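Local coordinates for protein ribonuclease VapC5 (Mycobacterium tuberculosis, PDB 3DBO) that acts as the probable toxin of a type II toxin-antitoxin system, a PIN-family ribonuclease whose limited RNA-cleaving activity is seen in complex with its antitoxin VapB5, at residues B[22-27]-B[125-130]; B[129-134]-B[145-150]; B[47-52]-B[85-90]. All coordinates share one frame; numbering follows the deposited sequence. Where two conformers were deposited one is given.

Contact 1: B[22-27]-B[125-130]; sequences AGVLDT and RALPVI. With NA (sodium ion), chain C; NA (sodium ion), chain D.
Ala-22 meets Leu-127 through methyl groups, its CB lying 3.8 Å from Leu-127 CD2. The carbonyl O of Ala-22 also rests against the ring of Pro-128, whose CG and CD both approach it. Gly-23 has no side chain, and its CA passes 3.6 Å from Pro-128 O. Val-24 is held by both its backbone N and its backbone O. Val-24 N donates to Pro-128 O at 2.9 Å. Val-24 O accepts from Ile-130 N at 2.8 Å, with the donor 37° out of the carbonyl plane. Val-24 places CG2 beside its backbone N and CG1 opposite that N (chi1 177°). Val-24 CG2 is the branch that meets Leu-127 CD1, at 3.8 Å, and the two side chains cross at about a right angle. Leu-25 turns to the other face of the sheet, where its CD2 touches Ile-130 CB at 3.8 Å. Leu-25 O binds a sodium ion together with the hydroxyls of Thr-51 and Thr-54, and Leu-127 O binds a second one with a water and Ser-144 O. At Asp-26 the strand has ended, but Asp-26 N still donates to Ile-130 O (3.1 Å). The Asp-26 carboxylate, a predicted magnesium ligand, is steadied by Thr-131 OG1 at OD2 and by Ser-28 OG and Val-29 N at OD1. This parallel pairing is at the centre of the PIN-domain sheet, with strand 47-51 flanking 22-25, strand 147-149 flanking 129-131, and Ala-122 of helix 113-124 packed on Val-24 and Val-129.

Contact 2: B[129-134]-B[145-150]; sequences VITQDD and VEIIRV
Val-129 and Ile-147 lie side by side and point the same way, with Val-129 CB 3.8 Å from Ile-147 CD1. On the same face Thr-131 CG2 touches Ile-147 CG2, also at 3.8 Å. On the other face Ile-130, modelled in two conformers, runs alongside Ile-148 in the one described, and Ile-130 CG2 meets Val-150 CG1. A parallel ladder of four backbone bonds sets this register. Val-129 N donates to Glu-146 O, Ile-148 N to Val-129 O, Thr-131 N to Ile-148 O and Val-150 N to Thr-131 O, the last at 2.7 Å. The Arg-149 side chain was also modelled in two conformers. In one, Ile-147 CG2 sits 3.7 Å above the guanidinium plane, over its centre, and NH1 makes a weak bond at the edge to Asp-133 O. Both contacts hold for that copy alone and are doubtful. With chi1 at -173° the Thr-131 hydroxyl swings away from its own N and lies beside the carbonyl carbon. Thr-131 OG1 accepts from Asp-133 N at 3.2 Å, closing an ST turn, though its main partner is the Asp-26 carboxylate. Gln-132 NE2 reaches Ser-28 O and Ile-31 O. Strand 147-149 is one of the two edge strands of this chain's sheet, and 129-131 separates it from strand 22-25.

Contact 3: B[47-52]-B[85-90]; sequences RVATTV and ETLPVD. With NA (sodium ion), chain C.
Thr-50 and Leu-87 meet through their peptide groups, N-H to C=O. Leu-87 N gives its hydrogen to Thr-50 O at 2.8 Å, coming in tilted 23° from the carbonyl plane. Leu-87 CB and CG lie against Thr-50 O, each at 3.5 Å. Leu-87 O receives Val-52 N at 3.0 Å, with the donor tilted 27°. Both methyls of Val-52 also lie near this oxygen. Thr-50 N donates in turn to Glu-85 O. Ala-49 CB also lies 3.5 Å from Glu-85 O. These bonds pair strand 47-51 with the short edge strand 86-87 in parallel. Helices 52-64 and 68-79 connect the two strands, a beta-alpha-beta crossover in the PIN-domain fold. Thr-50 and Thr-86 stand side by side on one face, CG2 to CG2 at 3.9 Å, while Thr-50 OG1 bonds to Leu-25 O. Thr-51 faces the other way, toward Ile-118 and Val-121 of helix 113-124. Its chi1 of 74° sets OG1 between the backbone N and carbonyl carbon. From there Thr-51 OG1 binds a sodium ion at 2.7 Å and weakly caps Val-53 N at the start of helix 52-64. Farther on, Val-52 CG2 packs on Val-89 CG2 at 4.0 Å.

How the contacts relate
All three contacts join neighbouring strands of one parallel sheet, ordered 86-87, 47-51, 22-25, 129-131, 147-149. Contact 1 is central, and the centres of contacts 2 and 3 each lie about 8 Å from it. Contacts 2 and 3 are about 15 Å apart between centres and do not touch. Contacts 1 and 2 share strand 129-131. Along the chain, both segments of contact 3 fall between those of contact 1, and contact 2 follows contact 3. Contacts 1 and 3 supply ligands to the same sodium ion. Contacts 1 and 2 meet at the predicted magnesium ligand Asp-26, so the sheet's central strand ends position part of the probable active site.

Contact 1: B[22-27]-B[125-130]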
loop_
_atom_site.group_PDB
_atom_site.type_symbol
_atom_site.label_atom_id
_atom_site.label_comp_id
_atom_site.label_asym_id
_atom_site.label_seq_id
_atom_site.Cartn_x
_atom_site.Cartn_y
_atom_site.Cartn_z
ATOM N N ALA B 22 0.539 9.218 -12.139
ATOM C CA ALA B 22 -0.167 8.808 -10.920
ATOM C C ALA B 22 0.348 7.462 -10.397
ATOM O O ALA B 22 0.978 6.690 -11.128
ATOM C CB ALA B 22 -1.657 8.748 -11.172
ATOM N N GLY B 23 0.110 7.201 -9.124
ATOM C CA GLY B 23 0.468 5.908 -8.562
ATOM C C GLY B 23 -0.353 5.553 -7.337
ATOM O O GLY B 23 -1.059 6.393 -6.773
ATOM N N VAL B 24 -0.235 4.298 -6.932
ATOM C CA VAL B 24 -0.989 3.754 -5.808
ATOM C C VAL B 24 -0.064 3.386 -4.658
ATOM O O VAL B 24 0.769 2.505 -4.807
ATOM C CB VAL B 24 -1.778 2.486 -6.258
ATOM C CG1 VAL B 24 -2.509 1.883 -5.061
ATOM C CG2 VAL B 24 -2.722 2.829 -7.391
ATOM N N LEU B 25 -0.200 4.075 -3.519
ATOM C CA LEU B 25 0.616 3.819 -2.334
ATOM C C LEU B 25 0.167 2.542 -1.648
ATOM O O LEU B 25 -1.037 2.313 -1.515
ATOM C CB LEU B 25 0.483 4.991 -1.348
ATOM C CG LEU B 25 0.686 6.372 -1.975
ATOM C CD1 LEU B 25 0.191 7.463 -1.019
ATOM C CD2 LEU B 25 2.177 6.550 -2.352
ATOM N N ASP B 26 1.128 1.716 -1.240
ATOM C CA ASP B 26 0.842 0.544 -0.423
ATOM C C ASP B 26 0.913 0.961 1.044
ATOM O O ASP B 26 1.101 2.150 1.333
ATOM C CB ASP B 26 1.804 -0.595 -0.755
ATOM C CG ASP B 26 3.165 -0.443 -0.072
ATOM O OD1 ASP B 26 3.550 0.697 0.257
ATOM O OD2 ASP B 26 3.823 -1.478 0.166
ATOM N N THR B 27 0.819 0.013 1.972
ATOM C CA THR B 27 0.840 0.370 3.394
ATOM C C THR B 27 2.220 0.814 3.895
ATOM O O THR B 27 2.315 1.710 4.733
ATOM C CB THR B 27 0.279 -0.781 4.254
ATOM O OG1 THR B 27 -0.997 -1.165 3.710
ATOM C CG2 THR B 27 0.093 -0.339 5.678
ATOM N N ARG B 125 -5.944 -0.824 -12.948
ATOM C CA ARG B 125 -6.102 0.581 -13.312
ATOM C C ARG B 125 -4.922 1.118 -14.120
ATOM O O ARG B 125 -4.854 2.317 -14.396
ATOM C CB ARG B 125 -6.325 1.414 -12.063
ATOM C CG ARG B 125 -7.650 1.077 -11.405
ATOM C CD ARG B 125 -7.962 1.939 -10.236
ATOM N NE ARG B 125 -9.292 1.593 -9.728
ATOM C CZ ARG B 125 -10.384 2.332 -9.886
ATOM N NH1 ARG B 125 -10.327 3.496 -10.530
ATOM N NH2 ARG B 125 -11.531 1.908 -9.378
ATOM N N ALA B 126 -4.007 0.221 -14.493
ATOM C CA ALA B 126 -2.785 0.552 -15.218
ATOM C C ALA B 126 -2.008 1.652 -14.478
ATOM O O ALA B 126 -1.567 2.657 -15.071
ATOM C CB ALA B 126 -3.097 0.938 -16.663
ATOM N N LEU B 127 -1.878 1.471 -13.165
ATOM C CA LEU B 127 -1.095 2.354 -12.311
ATOM C C LEU B 127 -0.013 1.574 -11.587
ATOM O O LEU B 127 -0.192 0.389 -11.267
ATOM C CB LEU B 127 -1.977 3.051 -11.270
ATOM C CG LEU B 127 -3.116 3.951 -11.764
ATOM C CD1 LEU B 127 -4.075 4.184 -10.634
ATOM C CD2 LEU B 127 -2.601 5.258 -12.347
ATOM N N PRO B 128 1.129 2.229 -11.326
ATOM C CA PRO B 128 2.181 1.578 -10.587
ATOM C C PRO B 128 1.886 1.511 -9.090
ATOM O O PRO B 128 1.192 2.381 -8.552
ATOM C CB PRO B 128 3.394 2.497 -10.838
ATOM C CG PRO B 128 2.828 3.822 -11.035
ATOM C CD PRO B 128 1.492 3.611 -11.713
ATOM N N VAL B 129 2.428 0.495 -8.430
ATOM C CA VAL B 129 2.435 0.407 -6.980
ATOM C C VAL B 129 3.686 1.121 -6.436
ATOM O O VAL B 129 4.808 0.839 -6.876
ATOM C CB VAL B 129 2.479 -1.067 -6.494
ATOM C CG1 VAL B 129 2.595 -1.100 -4.966
ATOM C CG2 VAL B 129 1.233 -1.853 -6.957
ATOM N N ILE B 130 3.478 2.037 -5.489
ATOM C CA ILE B 130 4.566 2.753 -4.821
ATOM C C ILE B 130 4.769 2.071 -3.487
ATOM O O ILE B 130 3.838 2.025 -2.662
ATOM C CB ILE B 130 4.224 4.266 -4.666
ATOM C CG1 ILE B 130 3.579 4.815 -5.944
ATOM C CG2 ILE B 130 5.459 5.085 -4.296
ATOM C CD1 ILE B 130 4.394 4.604 -7.212
HETATM NA NA NA C . -2.848 0.210 -0.814
HETATM NA NA NA D . 1.020 -1.970 -11.598
HETATM O O HOH W 1 0.571 -3.962 -9.776
#

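Contact 2: B[129-134]-B[145-150]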
loop_
_atom_site.group_PDB
_atom_site.type_symbol
_atom_site.label_atom_id
_atom_site.label_comp_id
_atom_site.label_asym_id
_atom_site.label_seq_id
_atom_site.Cartn_x
_atom_site.Cartn_y
_atom_site.Cartn_z
ATOM N N VAL B 129 2.428 0.495 -8.430
ATOM C CA VAL B 129 2.435 0.407 -6.980
ATOM C C VAL B 129 3.686 1.121 -6.436
ATOM O O VAL B 129 4.808 0.839 -6.876
ATOM C CB VAL B 129 2.479 -1.067 -6.494
ATOM C CG1 VAL B 129 2.595 -1.100 -4.966
ATOM C CG2 VAL B 129 1.233 -1.853 -6.957
ATOM N N ILE B 130 3.478 2.037 -5.489
ATOM C CA ILE B 130 4.566 2.753 -4.821
ATOM C C ILE B 130 4.769 2.071 -3.487
ATOM O O ILE B 130 3.838 2.025 -2.662
ATOM C CB ILE B 130 4.224 4.266 -4.666
ATOM C CG1 ILE B 130 3.579 4.815 -5.944
ATOM C CG2 ILE B 130 5.459 5.085 -4.296
ATOM C CD1 ILE B 130 4.394 4.604 -7.212
ATOM N N THR B 131 5.969 1.531 -3.264
ATOM C CA THR B 131 6.241 0.756 -2.060
ATOM C C THR B 131 7.590 1.096 -1.434
ATOM O O THR B 131 8.558 1.401 -2.137
ATOM C CB THR B 131 6.076 -0.804 -2.281
ATOM O OG1 THR B 131 6.191 -1.503 -1.037
ATOM C CG2 THR B 131 7.100 -1.373 -3.258
ATOM N N GLN B 132 7.640 1.023 -0.114
ATOM C CA GLN B 132 8.884 1.218 0.597
ATOM C C GLN B 132 9.536 -0.129 0.891
ATOM O O GLN B 132 10.730 -0.181 1.163
ATOM C CB GLN B 132 8.658 2.034 1.890
ATOM C CG GLN B 132 9.935 2.383 2.592
ATOM C CD GLN B 132 9.756 3.113 3.907
ATOM O OE1 GLN B 132 10.715 3.681 4.413
ATOM N NE2 GLN B 132 8.539 3.112 4.471
ATOM N N ASP B 133 8.755 -1.211 0.834
ATOM C CA ASP B 133 9.220 -2.532 1.267
ATOM C C ASP B 133 9.472 -3.461 0.067
ATOM O O ASP B 133 9.336 -3.023 -1.067
ATOM C CB ASP B 133 8.246 -3.163 2.274
ATOM C CG ASP B 133 8.286 -2.484 3.648
ATOM O OD1 ASP B 133 8.958 -1.436 3.800
ATOM O OD2 ASP B 133 7.630 -2.997 4.588
ATOM N N ASP B 134 9.818 -4.725 0.314
ATOM C CA ASP B 134 10.325 -5.607 -0.755
ATOM C C ASP B 134 9.398 -6.715 -1.262
ATOM O O ASP B 134 9.858 -7.653 -1.917
ATOM C CB ASP B 134 11.701 -6.201 -0.370
ATOM C CG ASP B 134 11.637 -7.205 0.789
ATOM O OD1 ASP B 134 10.544 -7.446 1.375
ATOM O OD2 ASP B 134 12.713 -7.765 1.122
ATOM N N VAL B 145 1.831 -4.830 -14.392
ATOM C CA VAL B 145 2.528 -4.600 -13.092
ATOM C C VAL B 145 3.720 -3.647 -13.271
ATOM O O VAL B 145 4.585 -3.890 -14.111
ATOM C CB VAL B 145 2.961 -5.931 -12.401
ATOM C CG1 VAL B 145 3.848 -5.669 -11.146
ATOM C CG2 VAL B 145 1.684 -6.751 -12.005
ATOM N N GLU B 146 3.741 -2.548 -12.515
ATOM C CA GLU B 146 4.963 -1.721 -12.410
ATOM C C GLU B 146 5.143 -1.405 -10.927
ATOM O O GLU B 146 4.207 -0.941 -10.276
ATOM C CB GLU B 146 4.734 -0.427 -13.237
ATOM C CG GLU B 146 5.773 0.720 -13.142
ATOM C CD GLU B 146 5.297 2.033 -13.821
ATOM O OE1 GLU B 146 4.257 2.037 -14.505
ATOM O OE2 GLU B 146 5.963 3.079 -13.666
ATOM N N ILE B 147 6.312 -1.732 -10.385
ATOM C CA ILE B 147 6.619 -1.521 -8.974
ATOM C C ILE B 147 7.652 -0.374 -8.875
ATOM O O ILE B 147 8.632 -0.391 -9.589
ATOM C CB ILE B 147 7.233 -2.792 -8.348
ATOM C CG1 ILE B 147 6.263 -3.990 -8.538
ATOM C CG2 ILE B 147 7.540 -2.609 -6.850
ATOM C CD1 ILE B 147 4.814 -3.700 -7.976
ATOM N N ILE B 148 7.402 0.596 -7.998
ATOM C CA ILE B 148 8.325 1.722 -7.772
ATOM C C ILE B 148 8.747 1.697 -6.311
ATOM O O ILE B 148 7.929 1.896 -5.420
ATOM C CB ILE B 148 7.663 3.062 -8.161
ATOM C CG1 ILE B 148 7.268 3.046 -9.639
ATOM C CG2 ILE B 148 8.605 4.267 -7.866
ATOM C CD1 ILE B 148 6.352 4.207 -10.069
ATOM N N ARG B 149 10.022 1.392 -6.065
ATOM C CA ARG B 149 10.518 1.252 -4.706
ATOM C C ARG B 149 11.035 2.592 -4.191
ATOM O O ARG B 149 11.953 3.169 -4.779
ATOM C CB ARG B 149 11.619 0.213 -4.625
ATOM C CG ARG B 149 11.179 -1.079 -5.191
ATOM C CD ARG B 149 11.783 -2.257 -4.537
ATOM N NE ARG B 149 11.243 -3.423 -5.225
ATOM C CZ ARG B 149 10.246 -4.172 -4.786
ATOM N NH1 ARG B 149 9.646 -3.953 -3.611
ATOM N NH2 ARG B 149 9.870 -5.174 -5.523
ATOM N N VAL B 150 10.453 3.075 -3.096
ATOM C CA VAL B 150 10.820 4.375 -2.524
ATOM C C VAL B 150 11.368 4.219 -1.113
ATOM O O VAL B 150 11.649 5.200 -0.458
ATOM C CB VAL B 150 9.623 5.343 -2.499
ATOM C CG1 VAL B 150 9.188 5.695 -3.928
ATOM C CG2 VAL B 150 8.473 4.725 -1.682
ATOM O OXT VAL B 150 11.579 3.121 -0.601
#

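Contact 3: B[47-52]-B[85-90]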
loop_
_atom_site.group_PDB
_atom_site.type_symbol
_atom_site.label_atom_id
_atom_site.label_comp_id
_atom_site.label_asym_id
_atom_site.label_seq_id
_atom_site.Cartn_x
_atom_site.Cartn_y
_atom_site.Cartn_z
ATOM N N ARG B 47 0.559 12.580 -8.714
ATOM C CA ARG B 47 -0.733 12.392 -8.070
ATOM C C ARG B 47 -0.738 10.998 -7.457
ATOM O O ARG B 47 -0.312 10.059 -8.119
ATOM C CB ARG B 47 -1.852 12.491 -9.107
ATOM C CG ARG B 47 -2.091 13.900 -9.681
ATOM C CD ARG B 47 -2.585 14.863 -8.593
ATOM N NE ARG B 47 -3.324 15.990 -9.153
ATOM C CZ ARG B 47 -4.642 16.007 -9.338
ATOM N NH1 ARG B 47 -5.381 14.954 -9.007
ATOM N NH2 ARG B 47 -5.224 17.080 -9.854
ATOM N N VAL B 48 -1.189 10.876 -6.209
ATOM C CA VAL B 48 -1.227 9.564 -5.524
ATOM C C VAL B 48 -2.609 9.205 -4.959
ATOM O O VAL B 48 -3.383 10.086 -4.570
ATOM C CB VAL B 48 -0.156 9.432 -4.402
ATOM C CG1 VAL B 48 1.257 9.456 -4.984
ATOM C CG2 VAL B 48 -0.324 10.521 -3.318
ATOM N N ALA B 49 -2.911 7.907 -4.953
ATOM C CA ALA B 49 -4.083 7.353 -4.255
ATOM C C ALA B 49 -3.596 6.178 -3.399
ATOM O O ALA B 49 -2.430 5.779 -3.480
ATOM C CB ALA B 49 -5.143 6.878 -5.260
ATOM N N THR B 50 -4.467 5.619 -2.559
ATOM C CA THR B 50 -4.124 4.347 -1.949
ATOM C C THR B 50 -5.306 3.390 -2.185
ATOM O O THR B 50 -6.176 3.671 -3.038
ATOM C CB THR B 50 -3.717 4.513 -0.463
ATOM O OG1 THR B 50 -3.178 3.285 0.035
ATOM C CG2 THR B 50 -4.908 5.002 0.423
ATOM N N THR B 51 -5.328 2.267 -1.468
ATOM C CA THR B 51 -6.433 1.340 -1.655
ATOM C C THR B 51 -7.111 1.059 -0.323
ATOM O O THR B 51 -6.614 1.422 0.751
ATOM C CB THR B 51 -5.977 -0.029 -2.267
ATOM O OG1 THR B 51 -5.305 -0.786 -1.251
ATOM C CG2 THR B 51 -5.030 0.149 -3.504
ATOM N N VAL B 52 -8.238 0.360 -0.405
ATOM C CA VAL B 52 -8.982 -0.046 0.784
ATOM C C VAL B 52 -8.192 -1.005 1.656
ATOM O O VAL B 52 -8.447 -1.090 2.864
ATOM C CB VAL B 52 -10.348 -0.698 0.380
ATOM C CG1 VAL B 52 -11.302 0.396 -0.124
ATOM C CG2 VAL B 52 -10.161 -1.807 -0.674
ATOM N N GLU B 85 -8.047 9.575 -2.252
ATOM C CA GLU B 85 -8.756 8.511 -2.955
ATOM C C GLU B 85 -8.317 7.155 -2.384
ATOM O O GLU B 85 -7.111 6.855 -2.314
ATOM C CB GLU B 85 -8.446 8.576 -4.465
ATOM C CG GLU B 85 -9.115 7.514 -5.324
ATOM C CD GLU B 85 -10.628 7.637 -5.357
ATOM O OE1 GLU B 85 -11.127 8.769 -5.562
ATOM O OE2 GLU B 85 -11.311 6.602 -5.184
ATOM N N THR B 86 -9.295 6.368 -1.939
ATOM C CA THR B 86 -9.065 4.986 -1.528
ATOM C C THR B 86 -9.754 4.063 -2.548
ATOM O O THR B 86 -10.992 3.923 -2.563
ATOM C CB THR B 86 -9.571 4.706 -0.094
ATOM O OG1 THR B 86 -10.950 5.091 -0.009
ATOM C CG2 THR B 86 -8.753 5.508 0.951
ATOM N N LEU B 87 -8.948 3.409 -3.374
ATOM C CA LEU B 87 -9.455 2.664 -4.520
ATOM C C LEU B 87 -10.017 1.340 -4.014
ATOM O O LEU B 87 -9.386 0.688 -3.195
ATOM C CB LEU B 87 -8.323 2.391 -5.521
ATOM C CG LEU B 87 -7.670 3.639 -6.151
ATOM C CD1 LEU B 87 -6.451 3.208 -6.941
ATOM C CD2 LEU B 87 -8.689 4.366 -7.033
ATOM N N PRO B 88 -11.215 0.959 -4.484
ATOM C CA PRO B 88 -11.813 -0.292 -3.984
ATOM C C PRO B 88 -11.277 -1.544 -4.670
ATOM O O PRO B 88 -10.653 -1.464 -5.715
ATOM C CB PRO B 88 -13.283 -0.118 -4.341
ATOM C CG PRO B 88 -13.243 0.659 -5.645
ATOM C CD PRO B 88 -12.084 1.628 -5.473
ATOM N N VAL B 89 -11.546 -2.714 -4.091
ATOM C CA VAL B 89 -11.391 -3.942 -4.848
ATOM C C VAL B 89 -12.723 -4.116 -5.597
ATOM O O VAL B 89 -13.749 -4.449 -4.984
ATOM C CB VAL B 89 -11.103 -5.188 -3.951
ATOM C CG1 VAL B 89 -10.930 -6.410 -4.826
ATOM C CG2 VAL B 89 -9.832 -5.003 -3.076
ATOM N N ASP B 90 -12.711 -3.864 -6.894
ATOM C CA ASP B 90 -13.907 -4.008 -7.739
ATOM C C ASP B 90 -13.744 -5.221 -8.658
ATOM O O ASP B 90 -12.820 -5.995 -8.468
ATOM C CB ASP B 90 -14.181 -2.741 -8.551
ATOM C CG ASP B 90 -12.988 -2.293 -9.405
ATOM O OD1 ASP B 90 -11.976 -3.034 -9.570
ATOM O OD2 ASP B 90 -13.065 -1.143 -9.892
HETATM NA NA NA C . -2.848 0.210 -0.814
#